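Local coordinates for transcriptional regulator, LacI family protein (Rhodococcus jostii, PDB 3K9C) that probably acts as a LacI-family DNA-binding transcription regulator with a periplasmic-binding-protein-like domain, at residues T198-L201 and D202-R206; A226-P229 and H230-M233. One frame throughout, in Å; residues are numbered along the deposited sequence.

Contact 1 (T198-L201 and D202-R206); sequences TGVL and DLLVR
Asp202 O, one turn on from Thr198 in a helix where Leu203 N donates to Gly199 O over 3.0 Å, is gripped twice by Arg206: the routine backbone bond from Arg206 N to Asp202 O is 3.2 Å long, and Arg206 NH1 adds a second of 3.0 Å, with an N-H...O angle of 159°. The two donors come from opposite faces of the carbonyl plane, and the oxygen lies at the edge of the guanidinium, in its plane. Arg206 runs extended to NE and then bends (chi4 63°), which swings NH1 back to the oxygen. Earlier in the helix the i to i+4 pattern holds, with Leu204 N to Val200 O also 3.0 Å. Val200 and Leu204 point the same way, CG1 to CD1 at 3.9 Å, and pack on Met176 of helix 169-181 and on Val217 of strand 216-218, placing this side of the crossover helix against its neighbour helix and the sheet. An alanine in place of Asp202 would probably leave His230 of the second subunit without the acidic side chain it packs against. The chemistry thus implies an apolar side toward the sheet and a mixed, more polar side (Asp202, Val205, Arg206) toward the second subunit.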
ATOM      1  N   THR B 198     -12.898   1.907   0.280  1.00 20.69           N
ATOM      2  CA  THR B 198     -12.678   0.860  -0.711  1.00 22.81           C
ATOM      3  C   THR B 198     -13.485  -0.387  -0.351  1.00 22.24           C
ATOM      4  O   THR B 198     -14.051  -1.040  -1.230  1.00 23.10           O
ATOM      5  CB  THR B 198     -11.186   0.482  -0.821  1.00 23.06           C
ATOM      6  OG1 THR B 198     -10.449   1.575  -1.386  1.00 24.87           O
ATOM      7  CG2 THR B 198     -11.018  -0.746  -1.718  1.00 26.03           C
ATOM      8  N   GLY B 199     -13.553  -0.704   0.941  1.00 21.42           N
ATOM      9  CA  GLY B 199     -14.310  -1.864   1.387  1.00 21.22           C
ATOM     10  C   GLY B 199     -15.809  -1.654   1.273  1.00 22.20           C
ATOM     11  O   GLY B 199     -16.575  -2.601   1.030  1.00 22.23           O
ATOM     12  N   VAL B 200     -16.232  -0.408   1.464  1.00 20.74           N
ATOM     13  CA  VAL B 200     -17.632  -0.044   1.379  1.00 19.98           C
ATOM     14  C   VAL B 200     -18.095  -0.246  -0.059  1.00 21.57           C
ATOM     15  O   VAL B 200     -19.146  -0.827  -0.302  1.00 19.71           O
ATOM     16  CB  VAL B 200     -17.845   1.433   1.778  1.00 20.67           C
ATOM     17  CG1 VAL B 200     -19.285   1.846   1.512  1.00 19.32           C
ATOM     18  CG2 VAL B 200     -17.472   1.634   3.258  1.00 20.52           C
ATOM     19  N   LEU B 201     -17.300   0.249  -1.006  1.00 22.98           N
ATOM     20  CA  LEU B 201     -17.616   0.122  -2.427  1.00 25.73           C
ATOM     21  C   LEU B 201     -17.587  -1.338  -2.866  1.00 26.81           C
ATOM     22  O   LEU B 201     -18.419  -1.756  -3.670  1.00 27.65           O
ATOM     23  CB  LEU B 201     -16.612   0.912  -3.272  1.00 23.92           C
ATOM     24  CG  LEU B 201     -16.636   2.433  -3.141  1.00 25.96           C
ATOM     25  CD1 LEU B 201     -15.426   3.025  -3.855  1.00 24.67           C
ATOM     26  CD2 LEU B 201     -17.931   2.977  -3.722  1.00 25.65           C
ATOM     27  N   ASP B 202     -16.615  -2.097  -2.353  1.00 27.93           N
ATOM     28  CA  ASP B 202     -16.485  -3.515  -2.693  1.00 30.78           C
ATOM     29  C   ASP B 202     -17.731  -4.287  -2.290  1.00 31.33           C
ATOM     30  O   ASP B 202     -18.210  -5.145  -3.035  1.00 31.94           O
ATOM     31  CB  ASP B 202     -15.298  -4.165  -1.982  1.00 32.30           C
ATOM     32  CG  ASP B 202     -13.975  -3.550  -2.352  1.00 37.46           C
ATOM     33  OD1 ASP B 202     -13.822  -3.078  -3.502  1.00 39.63           O
ATOM     34  OD2 ASP B 202     -13.072  -3.562  -1.483  1.00 42.97           O
ATOM     35  N   LEU B 203     -18.235  -3.997  -1.098  1.00 30.57           N
ATOM     36  CA  LEU B 203     -19.423  -4.670  -0.598  1.00 30.27           C
ATOM     37  C   LEU B 203     -20.657  -4.255  -1.380  1.00 31.62           C
ATOM     38  O   LEU B 203     -21.451  -5.099  -1.793  1.00 32.06           O
ATOM     39  CB  LEU B 203     -19.650  -4.345   0.882  1.00 30.28           C
ATOM     40  CG  LEU B 203     -20.933  -4.993   1.412  1.00 31.71           C
ATOM     41  CD1 LEU B 203     -20.672  -6.474   1.587  1.00 33.86           C
ATOM     42  CD2 LEU B 203     -21.364  -4.373   2.727  1.00 30.51           C
ATOM     43  N   LEU B 204     -20.819  -2.949  -1.570  1.00 31.89           N
ATOM     44  CA  LEU B 204     -21.975  -2.418  -2.287  1.00 32.48           C
ATOM     45  C   LEU B 204     -22.111  -2.961  -3.704  1.00 32.32           C
ATOM     46  O   LEU B 204     -23.207  -3.312  -4.130  1.00 31.62           O
ATOM     47  CB  LEU B 204     -21.912  -0.886  -2.333  1.00 32.32           C
ATOM     48  CG  LEU B 204     -22.190  -0.153  -1.018  1.00 32.53           C
ATOM     49  CD1 LEU B 204     -22.074   1.349  -1.230  1.00 32.34           C
ATOM     50  CD2 LEU B 204     -23.587  -0.510  -0.532  1.00 32.70           C
ATOM     51  N   VAL B 205     -21.005  -3.025  -4.436  1.00 32.36           N
ATOM     52  CA  VAL B 205     -21.061  -3.523  -5.803  1.00 33.49           C
ATOM     53  C   VAL B 205     -21.337  -5.025  -5.816  1.00 34.24           C
ATOM     54  O   VAL B 205     -22.038  -5.517  -6.689  1.00 33.56           O
ATOM     55  CB  VAL B 205     -19.751  -3.211  -6.575  1.00 32.11           C
ATOM     56  CG1 VAL B 205     -18.596  -3.983  -5.996  1.00 31.80           C
ATOM     57  CG2 VAL B 205     -19.928  -3.541  -8.048  1.00 33.93           C
ATOM     58  N   ARG B 206     -20.799  -5.746  -4.836  1.00 35.97           N
ATOM     59  CA  ARG B 206     -21.003  -7.191  -4.750  1.00 38.26           C
ATOM     60  C   ARG B 206     -22.400  -7.508  -4.241  1.00 40.13           C
ATOM     61  O   ARG B 206     -22.868  -8.644  -4.338  1.00 40.13           O
ATOM     62  CB  ARG B 206     -19.968  -7.827  -3.819  1.00 37.69           C
ATOM     63  CG  ARG B 206     -18.565  -7.878  -4.391  1.00 38.31           C
ATOM     64  CD  ARG B 206     -17.576  -8.395  -3.359  1.00 40.48           C
ATOM     65  NE  ARG B 206     -16.250  -8.618  -3.928  1.00 43.46           N
ATOM     66  CZ  ARG B 206     -15.479  -7.668  -4.449  1.00 44.99           C
ATOM     67  NH1 ARG B 206     -15.890  -6.405  -4.480  1.00 44.58           N
ATOM     68  NH2 ARG B 206     -14.287  -7.986  -4.942  1.00 45.03           N
TER

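Contact 2 (A226-P229 and H230-M233); sequences ARIP and HVQM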
ATOM      1  N   ALA B 226      -8.169   6.446  -4.188  1.00 29.39           N
ATOM      2  CA  ALA B 226      -9.254   7.276  -4.701  1.00 30.71           C
ATOM      3  C   ALA B 226      -9.138   7.720  -6.155  1.00 31.83           C
ATOM      4  O   ALA B 226     -10.156   7.897  -6.840  1.00 30.91           O
ATOM      5  CB  ALA B 226      -9.414   8.503  -3.808  1.00 30.23           C
ATOM      6  N   ARG B 227      -7.912   7.901  -6.633  1.00 32.66           N
ATOM      7  CA  ARG B 227      -7.719   8.365  -7.997  1.00 34.63           C
ATOM      8  C   ARG B 227      -7.683   7.248  -9.041  1.00 35.42           C
ATOM      9  O   ARG B 227      -7.740   7.520 -10.242  1.00 35.47           O
ATOM     10  CB  ARG B 227      -6.445   9.206  -8.081  1.00 36.71           C
ATOM     11  CG  ARG B 227      -5.170   8.393  -8.139  1.00 41.32           C
ATOM     12  CD  ARG B 227      -3.940   9.253  -7.869  1.00 43.51           C
ATOM     13  NE  ARG B 227      -3.894   9.670  -6.468  1.00 45.34           N
ATOM     14  CZ  ARG B 227      -2.794  10.080  -5.849  1.00 44.67           C
ATOM     15  NH1 ARG B 227      -1.647  10.128  -6.514  1.00 45.65           N
ATOM     16  NH2 ARG B 227      -2.837  10.425  -4.567  1.00 43.71           N
ATOM     17  N   ILE B 228      -7.590   5.999  -8.594  1.00 34.07           N
ATOM     18  CA  ILE B 228      -7.566   4.879  -9.524  1.00 33.69           C
ATOM     19  C   ILE B 228      -8.703   5.066 -10.516  1.00 33.53           C
ATOM     20  O   ILE B 228      -9.852   5.232 -10.125  1.00 33.50           O
ATOM     21  CB  ILE B 228      -7.742   3.523  -8.801  1.00 34.92           C
ATOM     22  CG1 ILE B 228      -6.541   3.267  -7.886  1.00 34.48           C
ATOM     23  CG2 ILE B 228      -7.872   2.406  -9.822  1.00 32.97           C
ATOM     24  CD1 ILE B 228      -6.680   2.039  -7.007  1.00 37.28           C
ATOM     25  N   PRO B 229      -8.387   5.047 -11.821  1.00 34.98           N
ATOM     26  CA  PRO B 229      -9.323   5.213 -12.931  1.00 34.79           C
ATOM     27  C   PRO B 229     -10.697   4.557 -12.833  1.00 35.99           C
ATOM     28  O   PRO B 229     -11.691   5.177 -13.206  1.00 37.58           O
ATOM     29  CB  PRO B 229      -8.522   4.704 -14.122  1.00 34.04           C
ATOM     30  CG  PRO B 229      -7.166   5.190 -13.805  1.00 35.09           C
ATOM     31  CD  PRO B 229      -7.021   4.834 -12.336  1.00 35.08           C
ATOM     32  N   HIS B 230     -10.773   3.318 -12.354  1.00 34.88           N
ATOM     33  CA  HIS B 230     -12.078   2.665 -12.265  1.00 35.23           C
ATOM     34  C   HIS B 230     -12.744   2.793 -10.899  1.00 34.46           C
ATOM     35  O   HIS B 230     -13.859   2.314 -10.699  1.00 34.43           O
ATOM     36  CB  HIS B 230     -11.976   1.187 -12.675  1.00 37.59           C
ATOM     37  CG  HIS B 230     -11.053   0.379 -11.822  1.00 38.20           C
ATOM     38  ND1 HIS B 230     -11.481  -0.318 -10.713  1.00 39.09           N
ATOM     39  CD2 HIS B 230      -9.714   0.179 -11.898  1.00 38.68           C
ATOM     40  CE1 HIS B 230     -10.448  -0.910 -10.140  1.00 37.94           C
ATOM     41  NE2 HIS B 230      -9.365  -0.623 -10.840  1.00 40.45           N
ATOM     42  N   VAL B 231     -12.063   3.443  -9.959  1.00 32.54           N
ATOM     43  CA  VAL B 231     -12.633   3.640  -8.633  1.00 31.06           C
ATOM     44  C   VAL B 231     -13.301   5.015  -8.589  1.00 30.84           C
ATOM     45  O   VAL B 231     -14.478   5.125  -8.240  1.00 30.01           O
ATOM     46  CB  VAL B 231     -11.553   3.538  -7.533  1.00 30.89           C
ATOM     47  CG1 VAL B 231     -12.171   3.785  -6.170  1.00 29.00           C
ATOM     48  CG2 VAL B 231     -10.912   2.160  -7.570  1.00 31.11           C
ATOM     49  N   GLN B 232     -12.546   6.047  -8.974  1.00 29.55           N
ATOM     50  CA  GLN B 232     -13.026   7.435  -9.014  1.00 28.47           C
ATOM     51  C   GLN B 232     -13.823   7.819  -7.765  1.00 26.21           C
ATOM     52  O   GLN B 232     -14.984   8.215  -7.840  1.00 25.38           O
ATOM     53  CB  GLN B 232     -13.868   7.669 -10.276  1.00 31.73           C
ATOM     54  CG  GLN B 232     -14.185   6.408 -11.082  1.00 37.30           C
ATOM     55  CD  GLN B 232     -15.121   6.672 -12.253  1.00 40.94           C
ATOM     56  OE1 GLN B 232     -14.819   7.473 -13.148  1.00 43.17           O
ATOM     57  NE2 GLN B 232     -16.266   5.999 -12.251  1.00 40.47           N
HETATM   58  N   MSE B 233     -13.156   7.733  -6.620  1.00 23.73           N
HETATM   59  CA  MSE B 233     -13.756   8.021  -5.327  1.00 22.51           C
HETATM   60  C   MSE B 233     -13.779   9.489  -4.892  1.00 21.39           C
HETATM   61  O   MSE B 233     -12.748  10.170  -4.880  1.00 18.92           O
HETATM   62  CB  MSE B 233     -13.021   7.193  -4.278  1.00 25.56           C
HETATM   63  CG  MSE B 233     -13.646   7.146  -2.911  1.00 30.83           C
HETATM   64 SE   MSE B 233     -12.303   6.357  -1.779  1.00 42.39          SE
HETATM   65  CE  MSE B 233     -12.579   4.521  -2.316  1.00 34.24           C
TER
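Ala226 begins the contact by reaching across to Met233: Met233 N donates to Ala226 O over 3.0 Å, in the carbonyl plane and on a lone pair. Beside this bond the CB atoms of Ala226 and Met233, the latter a selenomethionine, pack at 3.9 Å. Next in line to touch is Ile228, whose carbonyl oxygen accepts two bonds. Gln232 N, 3.0 Å from Ile228 O, approaches nearly along the C=O axis, whereas Val231 N, 2.8 Å from Ile228 O, comes from above the carbonyl plane. The Val231 N bond closes a type I beta turn with Pro229 (phi -40°, psi -42°) and His230 at its corners, and the chain reverses: the runs 226-229 and 230-233 head 154° apart. This reversal leads from helix 224-227 to strand 235-237 in the periplasmic-binding-protein-like fold. Ile228 CB meets Val231 CG2 at 3.7 Å, while its CG2 lies 3.5 Å from His230 NE2, a buried nitrogen without a partner in the model. The ring reaches this methyl because His230 CG sits between its backbone N and carbonyl carbon. Pro229, last of the segment, takes Gln232 CG against its carbonyl oxygen at 3.5 Å and packs on Thr170 of the second subunit.

Contact 1 is the more buried: none of its touching residues is exposed, and it lies within one regular helix over the parallel sheet. Contact 2 is partly buried, with Pro229 and Gln232 exposed on a turn. The chemistry follows place: in contact 1 a doubled acceptor comes from one side chain joining the helical bond, in contact 2 from two backbone N-H groups. Their centres are 13 Å apart, yet they meet where Leu201 CD1 lies 3.6 Å from Met233 CE, an apolar join between helix 194-206 and the segment before strand 235-237. Both contacts also touch the second subunit.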